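Local atomic coordinates of inosine-uridine preferring nucleoside hydrolase family protein (Bacillus anthracis, PDB entry 2C40), a protein that belongs to the inosine-uridine preferring nucleoside hydrolase family, binding calcium and alpha-D-ribofuranose in an alpha/beta fold built on a largely parallel central sheet. Residues Ala47-Ile52 / Thr98-Lys103; Arg68-Phe73 / Trp176-Val181; Leu87-Glu92 / Leu224-Ala229; Ala257-Val262 / Asp297-Tyr302; Gln263-Ile268 / Val288-Asp293. All coordinates share one frame; numbering follows the deposited sequence.

Overall arrangement
The five contacts distribute over one alpha/beta fold. Along the chain interactions 1, 2 and 3 interlace, their segments alternating; interactions 4 and 5 come after all three have closed, 5 nested inside the loop closed by 4. Centre to centre, interactions 1 and 3 are about 17 Å apart and meet where Lys50 of helix 41-55 reaches Asn91. Interactions 4 and 5, with centres also about 17 Å apart, share strand 261-269. Interaction 2 carries Phe73 of the ribofuranose pocket, its centre about 22 Å from that of interaction 5. Interaction 3, about 35 Å from interaction 5 between centres, lies at the subunit boundary, while 1, 4 and 5 join helices, loops and strands around the sheet.

Interaction 1 of 5, residues Ala47-Ile52 / Thr98-Lys103; sequences ASRKII and THVAAK
Arg49 and Thr98 bring the two backbones together: their CA atoms, 5.5 Å apart, are the nearest pair between the segments. Residues 47-52 are a run within helix 41-55, whereas the segment 98-103 is an irregular piece of chain passing it. Inside the helical segment the amides of Ile51 and Ile52 bond to the carbonyls of Ala47 and Ser48, so the loop is met by side chains standing on a regular turn.

Arg49 carries most of the contact. Its guanidinium grips one backbone oxygen side-on with two nitrogens: Arg49 NE lies 2.8 Å from Thr98 O with an N-H...O angle of 163°, and Arg49 NH2 lies 3.2 Å from the same Thr98 O along a more bent path. The oxygen sits close to the guanidinium plane for both bonds, and this double hold should limit rotation of the group. A bend at chi3 (67°) turns the guanidinium from the run of its aliphatic chain to that carbonyl. Over one face, toward the rim, comes a methyl, Val100 CG2, 3.7 Å from Arg49 NH1. Nearer the helix, Thr98 OG1 lies 3.4 Å from Arg49 CG; this buried hydroxyl has no polar partner in the model. The Thr98 methyl lies against the helix, with Thr98 CG2 3.3 Å from Arg49 O and 3.6 Å from Ile52 CG2.

Asp53, the next residue of the same helix, accepts from Thr98 N. Val62 of strand 62-64 touches Arg49, Ile52 and Thr98 and pairs by backbone with His99 and Ala101, so the loop lies against both this strand and helix 41-55.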
# COMPACT_ATOMS: atom_id res chain seq x y z
N ALA A 47 7.53 -9.04 9.53
CA ALA A 47 7.44 -9.46 8.12
C ALA A 47 8.55 -10.44 7.72
O ALA A 47 8.27 -11.46 7.05
CB ALA A 47 7.42 -8.22 7.16
N SER A 48 9.78 -10.15 8.14
CA SER A 48 10.95 -11.08 7.94
C SER A 48 10.73 -12.45 8.58
O SER A 48 10.96 -13.48 7.95
CB SER A 48 12.24 -10.51 8.54
OG SER A 48 12.48 -9.23 8.04
N ARG A 49 10.26 -12.46 9.82
CA ARG A 49 9.98 -13.71 10.50
C ARG A 49 8.90 -14.54 9.84
O ARG A 49 9.03 -15.75 9.72
CB ARG A 49 9.66 -13.46 11.98
CG ARG A 49 10.91 -12.95 12.76
CD ARG A 49 10.51 -12.25 14.04
NE ARG A 49 9.92 -13.19 14.97
CZ ARG A 49 9.10 -12.88 15.98
NH1 ARG A 49 8.69 -11.64 16.18
NH2 ARG A 49 8.67 -13.85 16.80
N LYS A 50 7.82 -13.88 9.42
CA LYS A 50 6.70 -14.55 8.72
C LYS A 50 7.12 -15.04 7.32
O LYS A 50 6.61 -16.03 6.80
CB LYS A 50 5.50 -13.60 8.59
CG LYS A 50 4.93 -13.05 9.91
CD LYS A 50 3.70 -12.23 9.69
CE LYS A 50 3.34 -11.46 10.93
NZ LYS A 50 2.19 -10.58 10.68
N ILE A 51 8.04 -14.33 6.70
CA ILE A 51 8.52 -14.73 5.37
C ILE A 51 9.35 -16.00 5.50
O ILE A 51 9.22 -16.92 4.69
CB ILE A 51 9.29 -13.60 4.67
CG1 ILE A 51 8.31 -12.52 4.25
CG2 ILE A 51 10.02 -14.13 3.42
CD1 ILE A 51 8.94 -11.17 3.83
N ILE A 52 10.18 -16.05 6.53
CA ILE A 52 11.02 -17.21 6.80
C ILE A 52 10.11 -18.38 7.17
O ILE A 52 10.27 -19.46 6.64
CB ILE A 52 12.04 -16.91 7.90
CG1 ILE A 52 13.02 -15.83 7.44
CG2 ILE A 52 12.84 -18.16 8.27
CD1 ILE A 52 13.80 -15.22 8.61
N THR A 98 9.70 -18.20 13.87
CA THR A 98 11.13 -17.89 13.89
C THR A 98 11.36 -16.82 14.97
O THR A 98 10.56 -15.90 15.17
CB THR A 98 11.77 -17.48 12.51
OG1 THR A 98 12.10 -16.09 12.47
CG2 THR A 98 10.93 -17.88 11.33
N HIS A 99 12.47 -16.98 15.66
CA HIS A 99 12.74 -16.22 16.83
C HIS A 99 13.53 -14.99 16.51
O HIS A 99 14.38 -14.99 15.63
CB HIS A 99 13.52 -17.07 17.82
CG HIS A 99 12.72 -18.17 18.42
ND1 HIS A 99 13.15 -19.48 18.40
CD2 HIS A 99 11.54 -18.17 19.07
CE1 HIS A 99 12.26 -20.24 19.03
NE2 HIS A 99 11.27 -19.46 19.45
N VAL A 100 13.24 -13.94 17.26
CA VAL A 100 14.12 -12.80 17.39
C VAL A 100 15.40 -13.26 18.11
O VAL A 100 15.33 -13.85 19.18
CB VAL A 100 13.41 -11.69 18.18
CG1 VAL A 100 14.34 -10.50 18.43
CG2 VAL A 100 12.15 -11.21 17.39
N ALA A 101 16.55 -12.98 17.51
CA ALA A 101 17.84 -13.30 18.13
C ALA A 101 17.99 -12.48 19.44
O ALA A 101 17.42 -11.37 19.57
CB ALA A 101 18.96 -13.03 17.15
N ALA A 102 18.69 -13.05 20.42
CA ALA A 102 18.87 -12.43 21.73
C ALA A 102 19.75 -11.19 21.64
O ALA A 102 19.47 -10.23 22.34
CB ALA A 102 19.48 -13.47 22.72
N LYS A 103 20.76 -11.19 20.76
CA LYS A 103 21.66 -10.03 20.59
C LYS A 103 21.23 -9.02 19.55
O LYS A 103 20.57 -9.37 18.57
CB LYS A 103 23.08 -10.48 20.19

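Interaction 2 of 5, residues Arg68-Phe73 / Trp176-Val181; sequences RGKNPF and WDPEAV
Trp176 is the centre of the tight half of the contact. Two successive amides close on its carbonyl: Lys70 N is 2.9 Å from Trp176 O, while Asn71 N approaches Trp176 O at 3.1 Å from a tilted direction. The Gly69 backbone lies over one face of the indole. Phe73 meets the indole too, its ring inclined to the five-membered ring at 38°, with Phe73 CD1 3.3 Å from Trp176 CD1. Setting CG of Trp176 anti to the backbone N (chi1 -163°) carries the indole back under the loop. A water joins the indole edge to the loop, accepting from Trp176 NE1 at 3.0 Å and from Phe73 N at 3.1 Å.

The solvent side is looser. Lys70 and Glu179 cross at about a right angle, and Lys70 NZ stays 4.1 Å from Glu179 OE1, beyond a salt bridge. Lys70 NZ makes a weak hydrogen bond to Gln276, which also holds Asn71 ND2 together with the carbonyl of Phe175.

Asp177 caps helix 178-186 through a weak bond from Ala180 N. Trp176 and Asp177 also touch Thr129 of helix 129-137, while Phe73 stacks on Trp172 of helix 172-176 and touches the bound ribofuranose.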
# COMPACT_ATOMS: atom_id res chain seq x y z
N ARG A 68 21.44 3.59 15.11
CA ARG A 68 20.69 4.79 14.79
C ARG A 68 21.33 5.48 13.60
O ARG A 68 22.53 5.42 13.41
CB ARG A 68 20.70 5.70 15.98
CG ARG A 68 20.00 5.14 17.16
CD ARG A 68 20.29 5.99 18.36
NE ARG A 68 19.62 5.48 19.54
CZ ARG A 68 19.41 6.18 20.66
NH1 ARG A 68 19.81 7.45 20.74
NH2 ARG A 68 18.85 5.59 21.71
N GLY A 69 20.52 6.16 12.81
CA GLY A 69 21.01 6.85 11.61
C GLY A 69 21.33 8.31 11.84
O GLY A 69 20.80 8.95 12.76
N LYS A 70 22.22 8.83 11.00
CA LYS A 70 22.54 10.27 10.98
C LYS A 70 21.48 11.06 10.26
O LYS A 70 21.12 12.18 10.66
CB LYS A 70 23.89 10.45 10.27
CG LYS A 70 24.44 11.89 10.39
CD LYS A 70 25.94 11.83 10.25
CE LYS A 70 26.60 13.12 9.80
NZ LYS A 70 27.82 12.74 8.87
N ASN A 71 21.01 10.49 9.14
CA ASN A 71 20.07 11.17 8.26
C ASN A 71 18.90 10.23 7.96
O ASN A 71 19.00 9.40 7.06
CB ASN A 71 20.80 11.61 6.98
CG ASN A 71 21.92 12.57 7.28
OD1 ASN A 71 21.66 13.60 7.87
ND2 ASN A 71 23.18 12.25 6.85
N PRO A 72 17.82 10.30 8.78
CA PRO A 72 16.69 9.37 8.63
C PRO A 72 15.97 9.38 7.25
O PRO A 72 15.98 10.38 6.58
CB PRO A 72 15.75 9.79 9.76
CG PRO A 72 16.65 10.60 10.75
CD PRO A 72 17.63 11.26 9.89
N PHE A 73 15.43 8.25 6.81
CA PHE A 73 14.64 8.16 5.56
C PHE A 73 13.32 8.90 5.70
O PHE A 73 12.87 9.17 6.82
CB PHE A 73 14.37 6.70 5.21
CG PHE A 73 15.49 5.98 4.49
CD1 PHE A 73 16.57 5.41 5.19
CD2 PHE A 73 15.44 5.78 3.14
CE1 PHE A 73 17.56 4.76 4.57
CE2 PHE A 73 16.44 5.07 2.48
CZ PHE A 73 17.52 4.59 3.18
N TRP A 176 22.32 7.84 4.77
CA TRP A 176 21.75 7.54 6.09
C TRP A 176 22.80 7.54 7.16
O TRP A 176 22.52 7.96 8.28
CB TRP A 176 21.03 6.20 6.11
CG TRP A 176 20.07 5.94 7.30
CD1 TRP A 176 18.79 6.32 7.39
CD2 TRP A 176 20.31 5.12 8.47
NE1 TRP A 176 18.23 5.89 8.54
CE2 TRP A 176 19.13 5.12 9.22
CE3 TRP A 176 21.42 4.38 8.94
CZ2 TRP A 176 18.98 4.40 10.41
CZ3 TRP A 176 21.29 3.69 10.15
CH2 TRP A 176 20.06 3.72 10.86
N ASP A 177 24.00 7.05 6.82
CA ASP A 177 25.14 7.05 7.73
C ASP A 177 26.47 7.01 6.93
O ASP A 177 27.03 5.92 6.65
CB ASP A 177 25.03 5.85 8.65
CG ASP A 177 26.05 5.89 9.76
OD1 ASP A 177 26.88 6.80 9.68
OD2 ASP A 177 25.98 5.09 10.72
N PRO A 178 26.95 8.19 6.53
CA PRO A 178 28.20 8.33 5.76
C PRO A 178 29.45 7.86 6.49
O PRO A 178 30.40 7.37 5.84
CB PRO A 178 28.26 9.83 5.47
CG PRO A 178 26.86 10.31 5.67
CD PRO A 178 26.28 9.49 6.73
N GLU A 179 29.44 7.98 7.82
CA GLU A 179 30.56 7.56 8.65
C GLU A 179 30.73 6.04 8.60
O GLU A 179 31.84 5.53 8.55
CB GLU A 179 30.36 8.08 10.06
CG GLU A 179 30.45 9.61 10.05
CD GLU A 179 29.98 10.30 11.33
OE1 GLU A 179 28.84 10.05 11.83
OE2 GLU A 179 30.75 11.16 11.82
N ALA A 180 29.61 5.33 8.59
CA ALA A 180 29.65 3.91 8.50
C ALA A 180 30.27 3.46 7.19
O ALA A 180 30.95 2.43 7.15
CB ALA A 180 28.28 3.35 8.61
N VAL A 181 29.99 4.20 6.11
CA VAL A 181 30.49 3.85 4.78
C VAL A 181 31.99 4.01 4.80
O VAL A 181 32.74 3.10 4.35
CB VAL A 181 29.87 4.69 3.64
CG1 VAL A 181 30.41 4.22 2.31
CG2 VAL A 181 28.36 4.58 3.63
O HOH W 1 15.31 5.98 8.98

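Interaction 3 of 5, residues Leu87-Glu92 / Leu224-Ala229; sequences LPILNE and LGQCYA
Leu87 and Gln226 make the main encounter here, one of van der Waals packing between the short helix 88-91 with its leading residue and helix 219-229, beside the subunit interface. The side chains slide past each other in opposite directions. One methyl, Leu87 CD1, rests 3.8 Å from Gln226 CB, while the second, Leu87 CD2, lies 3.8 Å from Gln226 OE1. Leu87 CD1 also reaches toward the sulfur of Cys227, with Cys227 SG 4.4 Å away, at the margin of apolar contact.

Ile89 adds its CG2 branch, which lies 4.0 Å from Gln226 OE1. With CG1 of Ile89 anti to the backbone N (chi1 160°), CG2 is left between the backbone N and the carbonyl carbon, beside the Gln226 amide.

None of the polar bonds joins the two segments; they run within each or to other parts. Leu87 O accepts from Leu90 N at 2.9 Å, opening the short, weakly bonded helix about 88-91, and takes a weak bond from Asn91 ND2. On helix 219-229, Gln226 NE2 donates to Asp222 OD1 one turn earlier, which helps fix the turn of the amide. Further out, Lys50 of helix 41-55 donates to Asn91 OD1.

The second subunit is close by. Gln226 packs on Gln226 of that subunit, Pro88 packs on Arg216 of the same neighbouring chain, and Glu92 forms salt bridges with this Arg216 and with Arg54 of its own chain.

For the Gln226 amide, the chemistry implies an uneven environment: its nitrogen is paired with Asp222, whereas its buried oxygen has no polar partner in the model and faces methyl groups of Leu87 and Ile89.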
# COMPACT_ATOMS: atom_id res chain seq x y z
N LEU A 87 -0.12 -8.48 5.03
CA LEU A 87 -0.64 -9.27 3.91
C LEU A 87 -1.12 -10.70 4.36
O LEU A 87 -0.42 -11.39 5.14
CB LEU A 87 0.41 -9.37 2.80
CG LEU A 87 0.79 -8.16 1.94
CD1 LEU A 87 1.87 -8.57 0.99
CD2 LEU A 87 -0.40 -7.58 1.18
N PRO A 88 -2.31 -11.14 3.88
CA PRO A 88 -2.89 -12.39 4.37
C PRO A 88 -1.98 -13.62 4.16
O PRO A 88 -1.85 -14.45 5.06
CB PRO A 88 -4.17 -12.51 3.56
CG PRO A 88 -4.50 -11.07 3.19
CD PRO A 88 -3.19 -10.49 2.88
N ILE A 89 -1.34 -13.70 3.01
CA ILE A 89 -0.39 -14.78 2.75
C ILE A 89 0.56 -14.99 3.95
O ILE A 89 0.88 -16.11 4.28
CB ILE A 89 0.38 -14.58 1.38
CG1 ILE A 89 1.66 -15.37 1.31
CG2 ILE A 89 0.86 -13.17 1.17
CD1 ILE A 89 1.45 -16.80 1.23
N LEU A 90 0.96 -13.90 4.59
CA LEU A 90 1.93 -13.92 5.70
C LEU A 90 1.33 -14.13 7.09
O LEU A 90 2.07 -14.35 8.04
CB LEU A 90 2.70 -12.58 5.72
CG LEU A 90 3.66 -12.39 4.56
CD1 LEU A 90 4.54 -11.13 4.82
CD2 LEU A 90 4.52 -13.63 4.34
N ASN A 91 0.01 -14.01 7.19
CA ASN A 91 -0.74 -14.11 8.44
C ASN A 91 -1.65 -15.34 8.50
O ASN A 91 -2.32 -15.57 9.51
CB ASN A 91 -1.60 -12.86 8.64
CG ASN A 91 -0.77 -11.63 8.85
OD1 ASN A 91 -0.18 -11.45 9.91
ND2 ASN A 91 -0.68 -10.79 7.85
N GLU A 92 -1.67 -16.11 7.41
CA GLU A 92 -2.53 -17.25 7.30
C GLU A 92 -2.30 -18.32 8.41
O GLU A 92 -3.26 -18.95 8.84
CB GLU A 92 -2.41 -17.88 5.89
CG GLU A 92 -3.58 -18.84 5.62
CD GLU A 92 -3.58 -19.49 4.26
OE1 GLU A 92 -2.64 -19.28 3.47
OE2 GLU A 92 -4.54 -20.25 3.98
N LEU A 224 4.97 -11.82 -4.72
CA LEU A 224 5.75 -10.77 -5.38
C LEU A 224 4.87 -9.64 -5.87
O LEU A 224 5.19 -8.49 -5.65
CB LEU A 224 6.50 -11.30 -6.62
CG LEU A 224 7.90 -11.81 -6.55
CD1 LEU A 224 8.25 -12.43 -7.95
CD2 LEU A 224 8.87 -10.64 -6.18
N GLY A 225 3.80 -9.97 -6.59
CA GLY A 225 2.87 -8.95 -7.05
C GLY A 225 2.19 -8.11 -5.97
O GLY A 225 2.02 -6.91 -6.14
N GLN A 226 1.79 -8.72 -4.86
CA GLN A 226 1.23 -7.98 -3.72
C GLN A 226 2.25 -7.01 -3.17
O GLN A 226 1.97 -5.82 -2.98
CB GLN A 226 0.76 -8.95 -2.65
CG GLN A 226 -0.52 -9.64 -3.11
CD GLN A 226 -0.95 -10.76 -2.20
OE1 GLN A 226 -1.15 -10.56 -1.02
NE2 GLN A 226 -1.17 -11.93 -2.77
N CYS A 227 3.47 -7.49 -2.97
CA CYS A 227 4.54 -6.64 -2.53
C CYS A 227 4.71 -5.39 -3.44
O CYS A 227 4.74 -4.28 -2.94
CB CYS A 227 5.81 -7.43 -2.41
SG CYS A 227 5.78 -8.49 -0.93
N TYR A 228 4.72 -5.56 -4.77
CA TYR A 228 4.95 -4.43 -5.68
C TYR A 228 3.75 -3.52 -5.95
O TYR A 228 3.92 -2.43 -6.48
CB TYR A 228 5.62 -4.94 -6.96
CG TYR A 228 7.08 -5.24 -6.68
CD1 TYR A 228 7.59 -6.54 -6.78
CD2 TYR A 228 7.94 -4.22 -6.22
CE1 TYR A 228 8.91 -6.79 -6.50
CE2 TYR A 228 9.21 -4.46 -5.91
CZ TYR A 228 9.72 -5.75 -6.03
OH TYR A 228 11.04 -5.97 -5.73
N ALA A 229 2.55 -3.94 -5.55
CA ALA A 229 1.34 -3.14 -5.60
C ALA A 229 1.44 -1.92 -4.69
O ALA A 229 0.84 -0.88 -4.91
CB ALA A 229 0.18 -4.01 -5.15

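Interaction 4 of 5, residues Ala257-Val262 / Asp297-Tyr302; sequences ADLAKV and DRFFDY
Leu259 packing on Arg298, Phe299 and Tyr302 makes this a mainly apolar, buried contact, in which a 3-10 turn just before strand 261-269 meets helix 296-308. The turn presents one leucine, and its two methyls touch different side chains of the helix. Leu259 CD2 lies 3.5 Å from Arg298 CB, at the root of the arginine chain. Leu259 CD1 goes to two aromatic side chains: it is 3.7 Å from Tyr302 CD1, where the side chains cross at about a right angle, and 4.3 Å from Phe299 CD2, approaching the Phe299 ring at its edge. In Tyr302, CG anti to the backbone N (chi1 177°) directs the ring toward that methyl.

In this alpha/beta fold the helix follows strand 286-292, the neighbour of strand 261-269 in the central sheet. The contact therefore places the C-terminal helix against the approach to one of those adjoining strands. Ala252 of helix 246-255 touches both Phe299 and Tyr302.

Toward solvent, Arg298 bends at chi2 and chi3 and passes Asp258. Arg298 NH2 comes within 3.1 Å of Asp258 O, but at an angle too poor for a hydrogen bond. The charged ends remain beyond a salt bridge, with Asp258 OD2 4.1 Å from Arg298 NH1, and their flat groups are inclined at 45°.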
# COMPACT_ATOMS: atom_id res chain seq x y z
N ALA A 257 26.15 -14.34 -9.88
CA ALA A 257 27.10 -13.26 -10.23
C ALA A 257 27.15 -13.00 -11.75
O ALA A 257 27.38 -11.86 -12.18
CB ALA A 257 28.48 -13.63 -9.74
N ASP A 258 26.90 -14.06 -12.52
CA ASP A 258 26.93 -14.06 -13.98
C ASP A 258 25.85 -13.24 -14.72
O ASP A 258 25.88 -13.16 -15.97
CB ASP A 258 26.92 -15.53 -14.52
CG ASP A 258 26.42 -16.62 -13.46
OD1 ASP A 258 26.83 -16.56 -12.25
OD2 ASP A 258 25.67 -17.58 -13.86
N LEU A 259 24.89 -12.68 -13.98
CA LEU A 259 23.86 -11.79 -14.52
C LEU A 259 24.40 -10.44 -14.96
O LEU A 259 23.84 -9.80 -15.84
CB LEU A 259 22.76 -11.56 -13.47
CG LEU A 259 21.92 -12.79 -13.14
CD1 LEU A 259 20.98 -12.54 -11.99
CD2 LEU A 259 21.17 -13.25 -14.36
N ALA A 260 25.47 -9.98 -14.34
CA ALA A 260 26.02 -8.68 -14.64
C ALA A 260 27.53 -8.77 -14.81
O ALA A 260 28.11 -9.87 -14.79
CB ALA A 260 25.66 -7.72 -13.54
N LYS A 261 28.13 -7.62 -15.09
CA LYS A 261 29.56 -7.47 -15.14
C LYS A 261 29.96 -6.60 -13.98
O LYS A 261 29.13 -6.03 -13.31
CB LYS A 261 29.98 -6.82 -16.44
CG LYS A 261 29.99 -7.76 -17.63
CD LYS A 261 29.18 -7.15 -18.73
CE LYS A 261 29.32 -7.86 -20.06
NZ LYS A 261 30.48 -7.25 -20.69
N VAL A 262 31.25 -6.49 -13.76
CA VAL A 262 31.80 -5.67 -12.70
C VAL A 262 33.05 -4.92 -13.23
O VAL A 262 33.90 -5.51 -13.90
CB VAL A 262 32.12 -6.57 -11.51
CG1 VAL A 262 33.23 -6.01 -10.68
CG2 VAL A 262 30.89 -6.76 -10.66
N ASP A 297 16.78 -9.98 -19.48
CA ASP A 297 15.98 -11.20 -19.62
C ASP A 297 16.38 -12.25 -18.57
O ASP A 297 15.54 -12.86 -17.97
CB ASP A 297 16.07 -11.79 -21.05
CG ASP A 297 15.38 -10.92 -22.10
OD1 ASP A 297 14.69 -9.98 -21.71
OD2 ASP A 297 15.50 -11.15 -23.32
N ARG A 298 17.67 -12.45 -18.38
CA ARG A 298 18.12 -13.41 -17.37
C ARG A 298 17.75 -12.98 -15.97
O ARG A 298 17.35 -13.80 -15.16
CB ARG A 298 19.61 -13.63 -17.47
CG ARG A 298 19.97 -14.33 -18.77
CD ARG A 298 20.87 -15.51 -18.50
NE ARG A 298 22.26 -15.12 -18.46
CZ ARG A 298 23.20 -15.60 -17.64
NH1 ARG A 298 22.93 -16.48 -16.67
NH2 ARG A 298 24.44 -15.16 -17.78
N PHE A 299 17.89 -11.70 -15.68
CA PHE A 299 17.56 -11.19 -14.33
C PHE A 299 16.09 -11.46 -14.02
O PHE A 299 15.76 -12.10 -13.03
CB PHE A 299 17.87 -9.69 -14.23
CG PHE A 299 17.43 -9.08 -12.95
CD1 PHE A 299 16.44 -8.08 -12.94
CD2 PHE A 299 17.96 -9.54 -11.75
CE1 PHE A 299 16.04 -7.52 -11.76
CE2 PHE A 299 17.54 -8.99 -10.54
CZ PHE A 299 16.58 -8.00 -10.53
N PHE A 300 15.22 -11.00 -14.88
CA PHE A 300 13.79 -11.19 -14.65
C PHE A 300 13.36 -12.64 -14.75
O PHE A 300 12.49 -13.04 -14.00
CB PHE A 300 12.96 -10.29 -15.58
CG PHE A 300 13.02 -8.86 -15.19
CD1 PHE A 300 13.71 -7.93 -15.97
CD2 PHE A 300 12.46 -8.46 -14.01
CE1 PHE A 300 13.78 -6.59 -15.58
CE2 PHE A 300 12.52 -7.14 -13.60
CZ PHE A 300 13.18 -6.19 -14.38
N ASP A 301 13.96 -13.43 -15.63
CA ASP A 301 13.67 -14.88 -15.66
C ASP A 301 14.11 -15.57 -14.35
O ASP A 301 13.46 -16.45 -13.83
CB ASP A 301 14.35 -15.54 -16.84
CG ASP A 301 14.03 -17.00 -16.93
OD1 ASP A 301 12.87 -17.34 -17.26
OD2 ASP A 301 14.95 -17.82 -16.70
N TYR A 302 15.23 -15.13 -13.83
CA TYR A 302 15.79 -15.73 -12.62
C TYR A 302 14.86 -15.54 -11.41
O TYR A 302 14.52 -16.49 -10.71
CB TYR A 302 17.16 -15.10 -12.38
CG TYR A 302 17.88 -15.54 -11.15
CD1 TYR A 302 18.42 -14.61 -10.28
CD2 TYR A 302 18.03 -16.89 -10.86
CE1 TYR A 302 19.12 -15.01 -9.16
CE2 TYR A 302 18.72 -17.30 -9.74
CZ TYR A 302 19.26 -16.35 -8.89
OH TYR A 302 19.94 -16.75 -7.76

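Interaction 5 of 5, residues Gln263-Ile268 / Val288-Asp293; sequences QTINSI and VHVVYD
Gln263 and Val290 belong to the antiparallel pairing of strands 261-269 and 286-292, part of the mixed central sheet of this alpha/beta fold. They form a hydrogen-bonded pair, closed by Gln263 N to Val290 O at 3.0 Å and Val290 N to Gln263 O at 2.9 Å. Ile265 and Val288 make a second such pair: Ile265 N reaches Val288 O at 2.8 Å, and Val288 N reaches Ile265 O at the same length. All four amides and four carbonyls of these two pairs are thus satisfied across the contact. The strand axes lie at 131°, well short of exactly antiparallel.

Between these pairs sits the non-hydrogen-bonded pair Thr264 and His289, whose backbone CA atoms approach to 4.2 Å. The His289 backbone bonds instead to strand 191-194 on its other flank, and His289 NE2 is held by Glu190.

On the sheet face of Gln263 and Ile265, the methyl Val290 CG2 meets Ile265 CG1 at 3.8 Å. At the strand end, the edge of the Tyr292 ring comes up to the Gln263 backbone.

On the face of Thr264 and His289 the side chains lie side by side, and Thr264 OG1 meets His289 ND1 at the ring edge, 2.6 Å away in a hydrogen bond that either could donate.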
# COMPACT_ATOMS: atom_id res chain seq x y z
N GLN A 263 33.12 -3.61 -12.94
CA GLN A 263 34.31 -2.81 -13.20
C GLN A 263 34.86 -2.35 -11.86
O GLN A 263 34.17 -1.72 -11.05
CB GLN A 263 34.03 -1.59 -14.10
CG GLN A 263 34.59 -1.70 -15.54
CD GLN A 263 36.10 -1.54 -15.64
OE1 GLN A 263 36.84 -1.80 -14.70
NE2 GLN A 263 36.56 -1.06 -16.78
N THR A 264 36.12 -2.69 -11.63
CA THR A 264 36.82 -2.25 -10.44
C THR A 264 37.21 -0.80 -10.63
O THR A 264 37.85 -0.45 -11.62
CB THR A 264 38.06 -3.10 -10.20
OG1 THR A 264 37.63 -4.46 -10.00
CG2 THR A 264 38.85 -2.59 -8.98
N ILE A 265 36.77 0.04 -9.70
CA ILE A 265 37.17 1.44 -9.67
C ILE A 265 37.63 1.76 -8.26
O ILE A 265 37.24 1.07 -7.34
CB ILE A 265 36.04 2.41 -10.20
CG1 ILE A 265 34.90 2.57 -9.21
CG2 ILE A 265 35.50 2.00 -11.62
CD1 ILE A 265 34.33 4.00 -9.26
N ASN A 266 38.50 2.77 -8.12
CA ASN A 266 38.97 3.26 -6.82
C ASN A 266 38.11 4.44 -6.40
O ASN A 266 37.81 5.33 -7.22
CB ASN A 266 40.43 3.69 -6.86
CG ASN A 266 41.38 2.54 -7.14
OD1 ASN A 266 41.19 1.41 -6.70
ND2 ASN A 266 42.39 2.83 -7.90
N SER A 267 37.80 4.47 -5.11
CA SER A 267 36.68 5.24 -4.61
C SER A 267 36.93 5.76 -3.20
O SER A 267 37.63 5.14 -2.43
CB SER A 267 35.42 4.35 -4.63
OG SER A 267 34.25 5.14 -4.57
N ILE A 268 36.39 6.94 -2.92
CA ILE A 268 36.23 7.49 -1.56
C ILE A 268 34.72 7.82 -1.25
O ILE A 268 33.90 7.99 -2.14
CB ILE A 268 37.06 8.76 -1.40
CG1 ILE A 268 36.50 9.91 -2.26
CG2 ILE A 268 38.55 8.47 -1.73
CD1 ILE A 268 37.28 11.19 -2.14
N VAL A 288 36.66 -0.93 -5.46
CA VAL A 288 35.28 -1.29 -5.36
C VAL A 288 34.90 -1.85 -6.73
O VAL A 288 35.27 -1.31 -7.76
CB VAL A 288 34.45 -0.05 -4.86
CG1 VAL A 288 33.16 -0.01 -5.38
CG2 VAL A 288 34.37 -0.05 -3.33
N HIS A 289 34.16 -2.95 -6.72
CA HIS A 289 33.73 -3.68 -7.91
C HIS A 289 32.27 -3.34 -8.22
O HIS A 289 31.34 -3.86 -7.64
CB HIS A 289 33.94 -5.18 -7.66
CG HIS A 289 35.31 -5.51 -7.14
ND1 HIS A 289 36.44 -5.43 -7.93
CD2 HIS A 289 35.73 -5.88 -5.91
CE1 HIS A 289 37.49 -5.75 -7.20
NE2 HIS A 289 37.09 -6.02 -5.98
N VAL A 290 32.10 -2.45 -9.18
CA VAL A 290 30.85 -1.83 -9.47
C VAL A 290 30.08 -2.61 -10.54
O VAL A 290 30.56 -2.84 -11.65
CB VAL A 290 31.06 -0.34 -9.93
CG1 VAL A 290 29.72 0.32 -10.25
CG2 VAL A 290 31.75 0.46 -8.83
N VAL A 291 28.85 -2.99 -10.21
CA VAL A 291 28.07 -3.81 -11.11
C VAL A 291 27.59 -2.94 -12.27
O VAL A 291 27.26 -1.76 -12.06
CB VAL A 291 26.92 -4.48 -10.37
CG1 VAL A 291 25.91 -5.14 -11.34
CG2 VAL A 291 27.48 -5.50 -9.39
N TYR A 292 27.61 -3.49 -13.48
CA TYR A 292 26.95 -2.87 -14.62
C TYR A 292 26.51 -3.93 -15.63
O TYR A 292 26.81 -5.11 -15.50
CB TYR A 292 27.87 -1.83 -15.25
CG TYR A 292 29.04 -2.41 -15.98
CD1 TYR A 292 30.09 -2.96 -15.29
CD2 TYR A 292 29.10 -2.40 -17.36
CE1 TYR A 292 31.21 -3.51 -15.96
CE2 TYR A 292 30.22 -2.95 -18.07
CZ TYR A 292 31.26 -3.50 -17.34
OH TYR A 292 32.37 -4.03 -17.97
N ASP A 293 25.78 -3.47 -16.64
CA ASP A 293 25.40 -4.28 -17.78
C ASP A 293 24.72 -5.54 -17.34
O ASP A 293 25.15 -6.65 -17.66
CB ASP A 293 26.59 -4.57 -18.69
CG ASP A 293 26.17 -5.15 -20.03
OD1 ASP A 293 25.00 -4.94 -20.40
OD2 ASP A 293 27.00 -5.81 -20.72